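Local structure of subclass B1 metallo-beta-lactamase (Myroides odoratimimus, 6T5L) at residues 206-211 and 229-234; 61-66 and 150-155. The protein hydrolyses beta-lactam antibiotics, probably including carbapenems, as a zinc-dependent subclass B1 metallo-beta-lactamase. All blocks are in the same frame, centred on the assembly; numbering follows the deposited sequence.

Contact 1 (206-211 and 229-234); sequences KVKLKY and LFDYTI
The ring of Phe-230 enters the groove beside Val-207, Lys-208 and Tyr-211 and makes the tightly packed half of this contact. Val-207 CG1 lies over one ring face, offset toward the rim, in a CH-pi contact 4.1 Å from the centroid and 26° off the ring normal. It is anti to the backbone N (chi1 172°), which turns this methyl, rather than CG2, onto the ring. Phe-230 CD2 comes within 3.8 Å of Lys-208 CA, a side chain meeting backbone directly, while Tyr-211 O sits near the ring plane at the edge, 4.2 Å from Phe-230 CE2. Val-217 and Phe-157 also border this buried half.

The outer side is looser and faces solvent. There the exposed Lys-208 runs extended across the gap and bends only at its last torsion, bringing NZ to the syn lone pair of Asp-231 OD1. This salt bridge is one-sided, since Asp-231 OD2 stands 3.8 Å from Lys-208 NZ; the modelled NZ to OD1 separation, 2.5 Å, is unusually short and its exact length doubtful. Beneath the charges, Lys-208 CD meets Ile-234 CD1 at 3.7 Å, the two side chains crossing at about a right angle. The axes of the two helical segments approach to 9.9 Å at 158°, an antiparallel helix pair with an apolar inner seam and an ion pair on the outer side, here joining the last two helices of the metallo-beta-lactamase alpha-beta/beta-alpha fold.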
ATOM      1  N   LYS A 206      13.087  -1.217 -12.676  1.00 49.39           N
ATOM      2  CA  LYS A 206      13.947  -1.183 -11.504  1.00 52.64           C
ATOM      3  C   LYS A 206      13.361  -2.012 -10.363  1.00 50.00           C
ATOM      4  O   LYS A 206      14.093  -2.752  -9.672  1.00 48.20           O
ATOM      5  CB  LYS A 206      14.156   0.280 -11.067  1.00 53.71           C
ATOM      6  CG  LYS A 206      14.995   1.111 -11.983  1.00 56.90           C
ATOM      7  CD  LYS A 206      14.958   2.611 -11.540  1.00 58.78           C
ATOM      8  CE  LYS A 206      15.457   3.562 -12.628  1.00 64.13           C
ATOM      9  NZ  LYS A 206      15.643   4.962 -12.105  1.00 67.76           N
ATOM     10  N   VAL A 207      12.046  -1.895 -10.137  1.00 47.89           N
ATOM     11  CA  VAL A 207      11.386  -2.750  -9.148  1.00 45.14           C
ATOM     12  C   VAL A 207      11.598  -4.230  -9.489  1.00 45.43           C
ATOM     13  O   VAL A 207      11.832  -5.071  -8.615  1.00 48.64           O
ATOM     14  CB  VAL A 207       9.887  -2.400  -9.070  1.00 41.83           C
ATOM     15  CG1 VAL A 207       9.200  -3.418  -8.200  1.00 38.83           C
ATOM     16  CG2 VAL A 207       9.677  -0.904  -8.621  1.00 43.98           C
ATOM     17  N   LYS A 208      11.484  -4.568 -10.753  1.00 43.32           N
ATOM     18  CA  LYS A 208      11.657  -5.943 -11.171  1.00 48.26           C
ATOM     19  C   LYS A 208      13.080  -6.418 -10.916  1.00 51.18           C
ATOM     20  O   LYS A 208      13.309  -7.553 -10.449  1.00 51.19           O
ATOM     21  CB  LYS A 208      11.316  -6.049 -12.652  1.00 52.66           C
ATOM     22  CG  LYS A 208      11.503  -7.387 -13.242  1.00 60.18           C
ATOM     23  CD  LYS A 208      11.196  -7.355 -14.711  1.00 65.46           C
ATOM     24  CE  LYS A 208      11.985  -8.443 -15.460  1.00 71.39           C
ATOM     25  NZ  LYS A 208      11.025  -9.347 -16.113  1.00 73.36           N
ATOM     26  N   LEU A 209      14.049  -5.572 -11.253  1.00 53.14           N
ATOM     27  CA  LEU A 209      15.445  -5.926 -11.057  1.00 54.61           C
ATOM     28  C   LEU A 209      15.742  -6.161  -9.583  1.00 54.91           C
ATOM     29  O   LEU A 209      16.517  -7.050  -9.234  1.00 55.76           O
ATOM     30  CB  LEU A 209      16.313  -4.813 -11.623  1.00 54.63           C
ATOM     31  CG  LEU A 209      17.813  -5.049 -11.456  1.00 61.73           C
ATOM     32  CD1 LEU A 209      18.255  -6.074 -12.508  1.00 63.78           C
ATOM     33  CD2 LEU A 209      18.553  -3.757 -11.602  1.00 65.92           C
ATOM     34  N   LYS A 210      15.116  -5.370  -8.702  1.00 53.11           N
ATOM     35  CA  LYS A 210      15.383  -5.463  -7.274  1.00 57.65           C
ATOM     36  C   LYS A 210      14.731  -6.686  -6.634  1.00 57.30           C
ATOM     37  O   LYS A 210      15.249  -7.195  -5.636  1.00 60.17           O
ATOM     38  CB  LYS A 210      14.885  -4.182  -6.587  1.00 60.75           C
ATOM     39  CG  LYS A 210      15.505  -3.928  -5.226  1.00 66.46           C
ATOM     40  CD  LYS A 210      16.527  -2.844  -5.299  1.00 73.50           C
ATOM     41  CE  LYS A 210      17.082  -2.495  -3.912  1.00 81.81           C
ATOM     42  NZ  LYS A 210      17.686  -1.122  -3.847  1.00 85.59           N
ATOM     43  N   TYR A 211      13.649  -7.211  -7.213  1.00 54.34           N
ATOM     44  CA  TYR A 211      12.876  -8.285  -6.585  1.00 54.22           C
ATOM     45  C   TYR A 211      12.691  -9.475  -7.520  1.00 55.05           C
ATOM     46  O   TYR A 211      11.560  -9.907  -7.777  1.00 53.96           O
ATOM     47  CB  TYR A 211      11.526  -7.724  -6.133  1.00 51.36           C
ATOM     48  CG  TYR A 211      11.672  -6.584  -5.142  1.00 48.62           C
ATOM     49  CD1 TYR A 211      12.461  -6.724  -4.002  1.00 54.72           C
ATOM     50  CD2 TYR A 211      11.028  -5.404  -5.321  1.00 46.26           C
ATOM     51  CE1 TYR A 211      12.592  -5.713  -3.080  1.00 55.65           C
ATOM     52  CE2 TYR A 211      11.140  -4.370  -4.397  1.00 47.52           C
ATOM     53  CZ  TYR A 211      11.911  -4.532  -3.283  1.00 56.34           C
ATOM     54  OH  TYR A 211      12.047  -3.478  -2.390  1.00 62.70           O
ATOM     55  N   LEU A 229       3.068  -9.341 -12.854  1.00 54.10           N
ATOM     56  CA  LEU A 229       2.422  -8.037 -12.771  1.00 54.15           C
ATOM     57  C   LEU A 229       3.422  -6.953 -13.111  1.00 51.77           C
ATOM     58  O   LEU A 229       3.085  -6.017 -13.836  1.00 47.86           O
ATOM     59  CB  LEU A 229       1.818  -7.793 -11.393  1.00 51.08           C
ATOM     60  CG  LEU A 229       0.406  -8.360 -11.288  1.00 49.08           C
ATOM     61  CD1 LEU A 229       0.324  -9.910 -11.391  1.00 49.71           C
ATOM     62  CD2 LEU A 229      -0.194  -7.884  -9.964  1.00 46.30           C
ATOM     63  N   PHE A 230       4.671  -7.099 -12.640  1.00 49.62           N
ATOM     64  CA  PHE A 230       5.751  -6.219 -13.073  1.00 52.32           C
ATOM     65  C   PHE A 230       5.845  -6.199 -14.603  1.00 58.90           C
ATOM     66  O   PHE A 230       5.825  -5.139 -15.242  1.00 55.49           O
ATOM     67  CB  PHE A 230       7.086  -6.705 -12.516  1.00 53.70           C
ATOM     68  CG  PHE A 230       7.206  -6.736 -11.009  1.00 53.80           C
ATOM     69  CD1 PHE A 230       6.349  -5.994 -10.176  1.00 50.91           C
ATOM     70  CD2 PHE A 230       8.219  -7.486 -10.423  1.00 55.30           C
ATOM     71  CE1 PHE A 230       6.511  -6.005  -8.813  1.00 48.24           C
ATOM     72  CE2 PHE A 230       8.367  -7.510  -9.054  1.00 54.25           C
ATOM     73  CZ  PHE A 230       7.508  -6.737  -8.251  1.00 50.03           C
ATOM     74  N   ASP A 231       5.969  -7.390 -15.202  1.00 62.86           N
ATOM     75  CA  ASP A 231       6.174  -7.483 -16.640  1.00 67.24           C
ATOM     76  C   ASP A 231       5.030  -6.830 -17.382  1.00 59.06           C
ATOM     77  O   ASP A 231       5.238  -6.072 -18.335  1.00 55.42           O
ATOM     78  CB  ASP A 231       6.274  -8.948 -17.094  1.00 73.63           C
ATOM     79  CG  ASP A 231       7.553  -9.612 -16.685  1.00 74.33           C
ATOM     80  OD1 ASP A 231       8.572  -8.909 -16.567  1.00 77.00           O
ATOM     81  OD2 ASP A 231       7.542 -10.855 -16.540  1.00 72.31           O
ATOM     82  N   TYR A 232       3.802  -7.139 -16.971  1.00 54.04           N
ATOM     83  CA  TYR A 232       2.651  -6.586 -17.656  1.00 53.36           C
ATOM     84  C   TYR A 232       2.621  -5.050 -17.529  1.00 51.74           C
ATOM     85  O   TYR A 232       2.336  -4.348 -18.498  1.00 49.91           O
ATOM     86  CB  TYR A 232       1.377  -7.250 -17.118  1.00 49.60           C
ATOM     87  CG  TYR A 232       0.166  -6.589 -17.695  1.00 47.08           C
ATOM     88  CD1 TYR A 232      -0.382  -7.020 -18.940  1.00 50.82           C
ATOM     89  CD2 TYR A 232      -0.383  -5.482 -17.059  1.00 45.35           C
ATOM     90  CE1 TYR A 232      -1.486  -6.339 -19.500  1.00 55.53           C
ATOM     91  CE2 TYR A 232      -1.469  -4.791 -17.621  1.00 49.14           C
ATOM     92  CZ  TYR A 232      -2.023  -5.219 -18.808  1.00 52.43           C
ATOM     93  OH  TYR A 232      -3.104  -4.510 -19.260  1.00 50.21           O
ATOM     94  N   THR A 233       2.993  -4.507 -16.365  1.00 47.49           N
ATOM     95  CA  THR A 233       2.988  -3.050 -16.178  1.00 48.91           C
ATOM     96  C   THR A 233       4.103  -2.384 -16.982  1.00 49.83           C
ATOM     97  O   THR A 233       3.898  -1.320 -17.572  1.00 50.33           O
ATOM     98  CB  THR A 233       3.094  -2.723 -14.671  1.00 48.89           C
ATOM     99  OG1 THR A 233       1.987  -3.316 -13.949  1.00 42.23           O
ATOM    100  CG2 THR A 233       3.083  -1.233 -14.393  1.00 48.61           C
ATOM    101  N   ILE A 234       5.278  -3.011 -17.054  1.00 53.03           N
ATOM    102  CA  ILE A 234       6.348  -2.480 -17.893  1.00 53.43           C
ATOM    103  C   ILE A 234       5.853  -2.333 -19.324  1.00 58.57           C
ATOM    104  O   ILE A 234       6.154  -1.343 -20.008  1.00 61.76           O
ATOM    105  CB  ILE A 234       7.578  -3.406 -17.833  1.00 57.04           C
ATOM    106  CG1 ILE A 234       8.238  -3.385 -16.457  1.00 56.98           C
ATOM    107  CG2 ILE A 234       8.585  -3.107 -19.007  1.00 59.18           C
ATOM    108  CD1 ILE A 234       9.227  -4.582 -16.288  1.00 59.02           C
TER

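Contact 2 (61-66 and 150-155); sequences KVVVFD and KKVYAE
Strands 61-65 and 150-155 run almost parallel, 13° apart, but their axes come no closer than 9.6 Å, a spacing of facing sheets rather than of paired neighbours; accordingly the contact is made mainly by side chains. Val-63 and Val-152 reach toward each other tip to tip, Val-63 CG2 meeting Val-152 CG1 at 4.0 Å. Val-152 has CG1 between its backbone N and carbonyl carbon (chi1 78°), and this turn sends CG2 the other way, to the Phe-65 ring. There CG2 lies in the ring plane at the edge, 3.7 Å from Phe-65 CE1, as the two side chains slide past each other. Farther along the same ring, Ala-154 CB also stands at the edge, 4.3 Å from Phe-65 CE2. Between these two, the ring tip meets the opposite backbone: Phe-65 CZ is 3.4 Å from Tyr-153 O, approached obliquely, whereas the CB of Tyr-153 points away from strand 61-65. The contact is part of the buried core of the beta sandwich. Around it, Phe-65 packs on Met-54 and Val-56 of strand 49-58 and on Ile-93 of strand 88-93, and Val-152 touches Leu-145 of strand 142-147.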
ATOM      1  N   LYS A  61       2.837  -7.961  15.983  1.00 43.97           N
ATOM      2  CA  LYS A  61       3.008  -6.577  15.583  1.00 42.83           C
ATOM      3  C   LYS A  61       2.642  -6.453  14.097  1.00 43.16           C
ATOM      4  O   LYS A  61       2.977  -7.339  13.279  1.00 38.16           O
ATOM      5  CB  LYS A  61       4.452  -6.086  15.789  1.00 47.40           C
ATOM      6  CG  LYS A  61       5.124  -6.398  17.184  1.00 53.29           C
ATOM      7  CD  LYS A  61       4.800  -5.346  18.196  0.79 58.18           C
ATOM      8  CE  LYS A  61       4.290  -5.915  19.542  0.65 63.94           C
ATOM      9  N   VAL A  62       2.002  -5.337  13.723  1.00 36.36           N
ATOM     10  CA  VAL A  62       1.503  -5.183  12.367  1.00 38.63           C
ATOM     11  C   VAL A  62       1.984  -3.867  11.790  1.00 36.56           C
ATOM     12  O   VAL A  62       2.036  -2.850  12.504  1.00 35.36           O
ATOM     13  CB  VAL A  62      -0.040  -5.299  12.312  1.00 36.11           C
ATOM     14  CG1 VAL A  62      -0.494  -4.811  10.981  1.00 37.16           C
ATOM     15  CG2 VAL A  62      -0.427  -6.752  12.476  1.00 38.31           C
ATOM     16  N   VAL A  63       2.394  -3.902  10.509  1.00 36.77           N
ATOM     17  CA  VAL A  63       2.649  -2.699   9.716  1.00 38.25           C
ATOM     18  C   VAL A  63       1.680  -2.687   8.534  1.00 36.50           C
ATOM     19  O   VAL A  63       1.520  -3.690   7.834  1.00 38.32           O
ATOM     20  CB  VAL A  63       4.097  -2.602   9.189  1.00 41.61           C
ATOM     21  CG1 VAL A  63       4.220  -1.476   8.121  1.00 41.38           C
ATOM     22  CG2 VAL A  63       5.077  -2.342  10.319  1.00 40.01           C
ATOM     23  N   VAL A  64       1.106  -1.536   8.257  1.00 34.13           N
ATOM     24  CA  VAL A  64       0.062  -1.409   7.241  1.00 34.36           C
ATOM     25  C   VAL A  64       0.607  -0.515   6.151  1.00 35.83           C
ATOM     26  O   VAL A  64       1.142   0.572   6.445  1.00 35.55           O
ATOM     27  CB  VAL A  64      -1.224  -0.787   7.831  1.00 35.33           C
ATOM     28  CG1 VAL A  64      -2.365  -0.603   6.784  1.00 32.57           C
ATOM     29  CG2 VAL A  64      -1.684  -1.616   9.050  1.00 36.86           C
ATOM     30  N   PHE A  65       0.490  -0.975   4.917  1.00 35.13           N
ATOM     31  CA  PHE A  65       0.767  -0.168   3.740  1.00 36.29           C
ATOM     32  C   PHE A  65      -0.585   0.307   3.225  1.00 34.43           C
ATOM     33  O   PHE A  65      -1.428  -0.527   2.864  1.00 33.11           O
ATOM     34  CB  PHE A  65       1.518  -0.988   2.666  1.00 36.30           C
ATOM     35  CG  PHE A  65       2.940  -1.242   3.007  1.00 35.26           C
ATOM     36  CD1 PHE A  65       3.314  -2.370   3.727  1.00 37.09           C
ATOM     37  CD2 PHE A  65       3.888  -0.325   2.667  1.00 35.77           C
ATOM     38  CE1 PHE A  65       4.654  -2.596   4.058  1.00 41.60           C
ATOM     39  CE2 PHE A  65       5.214  -0.515   3.013  1.00 39.04           C
ATOM     40  CZ  PHE A  65       5.609  -1.658   3.703  1.00 38.90           C
ATOM     41  N   ASP A  66      -0.780   1.624   3.166  1.00 31.50           N
ATOM     42  CA  ASP A  66      -2.044   2.221   2.762  1.00 32.52           C
ATOM     43  C   ASP A  66      -3.229   2.099   3.727  1.00 37.91           C
ATOM     44  O   ASP A  66      -3.561   0.992   4.173  1.00 39.51           O
ATOM     45  CB  ASP A  66      -2.515   1.734   1.408  1.00 37.60           C
ATOM     46  CG  ASP A  66      -1.714   2.321   0.245  1.00 41.79           C
ATOM     47  OD1 ASP A  66      -0.627   2.944   0.495  1.00 42.40           O
ATOM     48  OD2 ASP A  66      -2.176   2.134  -0.912  1.00 42.44           O
ATOM     49  N   LYS A 150      11.719  -9.495  12.483  1.00 50.21           N
ATOM     50  CA  LYS A 150      11.810  -9.432  11.036  1.00 55.14           C
ATOM     51  C   LYS A 150      11.779  -7.955  10.624  1.00 54.38           C
ATOM     52  O   LYS A 150      11.610  -7.046  11.451  1.00 50.45           O
ATOM     53  CB  LYS A 150      10.674 -10.230  10.370  1.00 55.17           C
ATOM     54  CG  LYS A 150      10.629 -11.754  10.735  1.00 56.15           C
ATOM     55  CD  LYS A 150      11.768 -12.542  10.121  1.00 61.90           C
ATOM     56  CE  LYS A 150      12.063 -13.882  10.871  1.00 67.46           C
ATOM     57  NZ  LYS A 150      13.210 -13.736  11.824  1.00 72.53           N
ATOM     58  N   LYS A 151      11.964  -7.702   9.347  1.00 50.57           N
ATOM     59  CA  LYS A 151      12.116  -6.341   8.886  1.00 49.19           C
ATOM     60  C   LYS A 151      11.187  -6.132   7.708  1.00 46.80           C
ATOM     61  O   LYS A 151      10.843  -7.085   7.004  1.00 42.28           O
ATOM     62  CB  LYS A 151      13.554  -6.061   8.510  1.00 53.98           C
ATOM     63  CG  LYS A 151      14.380  -5.589   9.671  1.00 59.26           C
ATOM     64  CD  LYS A 151      15.859  -5.594   9.299  1.00 70.43           C
ATOM     65  CE  LYS A 151      16.705  -5.278  10.500  1.00 76.77           C
ATOM     66  NZ  LYS A 151      18.121  -5.167  10.096  1.00 82.85           N
ATOM     67  N   VAL A 152      10.714  -4.898   7.580  1.00 44.29           N
ATOM     68  CA  VAL A 152       9.832  -4.459   6.516  1.00 40.68           C
ATOM     69  C   VAL A 152      10.386  -3.147   5.967  1.00 41.89           C
ATOM     70  O   VAL A 152      10.973  -2.332   6.697  1.00 42.69           O
ATOM     71  CB  VAL A 152       8.372  -4.307   7.022  1.00 36.99           C
ATOM     72  CG1 VAL A 152       8.142  -3.036   7.820  1.00 40.29           C
ATOM     73  CG2 VAL A 152       7.427  -4.357   5.838  1.00 39.58           C
ATOM     74  N   TYR A 153      10.205  -2.954   4.666  1.00 41.55           N
ATOM     75  CA  TYR A 153      10.884  -1.925   3.882  1.00 44.16           C
ATOM     76  C   TYR A 153       9.867  -1.156   3.044  1.00 41.62           C
ATOM     77  O   TYR A 153       8.843  -1.700   2.600  1.00 41.64           O
ATOM     78  CB  TYR A 153      11.961  -2.558   2.952  1.00 45.92           C
ATOM     79  CG  TYR A 153      13.015  -3.402   3.660  1.00 47.76           C
ATOM     80  CD1 TYR A 153      12.778  -4.743   3.986  1.00 46.99           C
ATOM     81  CD2 TYR A 153      14.244  -2.861   3.988  1.00 43.81           C
ATOM     82  CE1 TYR A 153      13.717  -5.484   4.642  1.00 47.32           C
ATOM     83  CE2 TYR A 153      15.185  -3.592   4.641  1.00 46.18           C
ATOM     84  CZ  TYR A 153      14.927  -4.913   4.967  1.00 48.98           C
ATOM     85  OH  TYR A 153      15.856  -5.688   5.625  1.00 52.28           O
ATOM     86  N   ALA A 154      10.162   0.100   2.794  1.00 41.39           N
ATOM     87  CA  ALA A 154       9.474   0.877   1.762  1.00 38.74           C
ATOM     88  C   ALA A 154      10.602   1.466   0.957  1.00 41.32           C
ATOM     89  O   ALA A 154      11.620   1.827   1.545  1.00 43.42           O
ATOM     90  CB  ALA A 154       8.579   2.013   2.319  1.00 35.00           C
ATOM     91  N   GLU A 155      10.441   1.579  -0.356  1.00 42.44           N
ATOM     92  CA  GLU A 155      11.518   2.097  -1.191  1.00 47.40           C
ATOM     93  C   GLU A 155      10.944   2.859  -2.377  1.00 43.70           C
ATOM     94  O   GLU A 155       9.982   2.430  -3.007  1.00 41.08           O
ATOM     95  CB  GLU A 155      12.453   0.976  -1.696  1.00 50.73           C
ATOM     96  CG  GLU A 155      13.664   1.557  -2.454  1.00 52.25           C
ATOM     97  CD  GLU A 155      14.853   0.591  -2.570  1.00 55.08           C
ATOM     98  OE1 GLU A 155      15.746   0.849  -3.383  1.00 54.32           O
ATOM     99  OE2 GLU A 155      14.907  -0.436  -1.833  1.00 56.94           O
TER

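In the fold
From the N terminus, strand 61-65 follows four earlier strands of the six-stranded sheet; the chain then passes through helices, strand 88-93 and the short parallel sheet before strand 150-155 of the second sheet faces it. Contact 2 thus closes a loop of 83 intervening residues and joins the two sheets. Only afterwards does contact 1 open: helix 200-210 leads through strand 216-219 to helix 228-237, a shorter closure of 17 residues. The loops are in series, neither nesting nor crossing, and the contact centres lie 20 Å apart. Their segments nevertheless meet where Lys-210 NZ forms a salt bridge with Glu-155 OE1 at 2.8 Å, tying helix 200-210, one member of the pair, to strand 150-155.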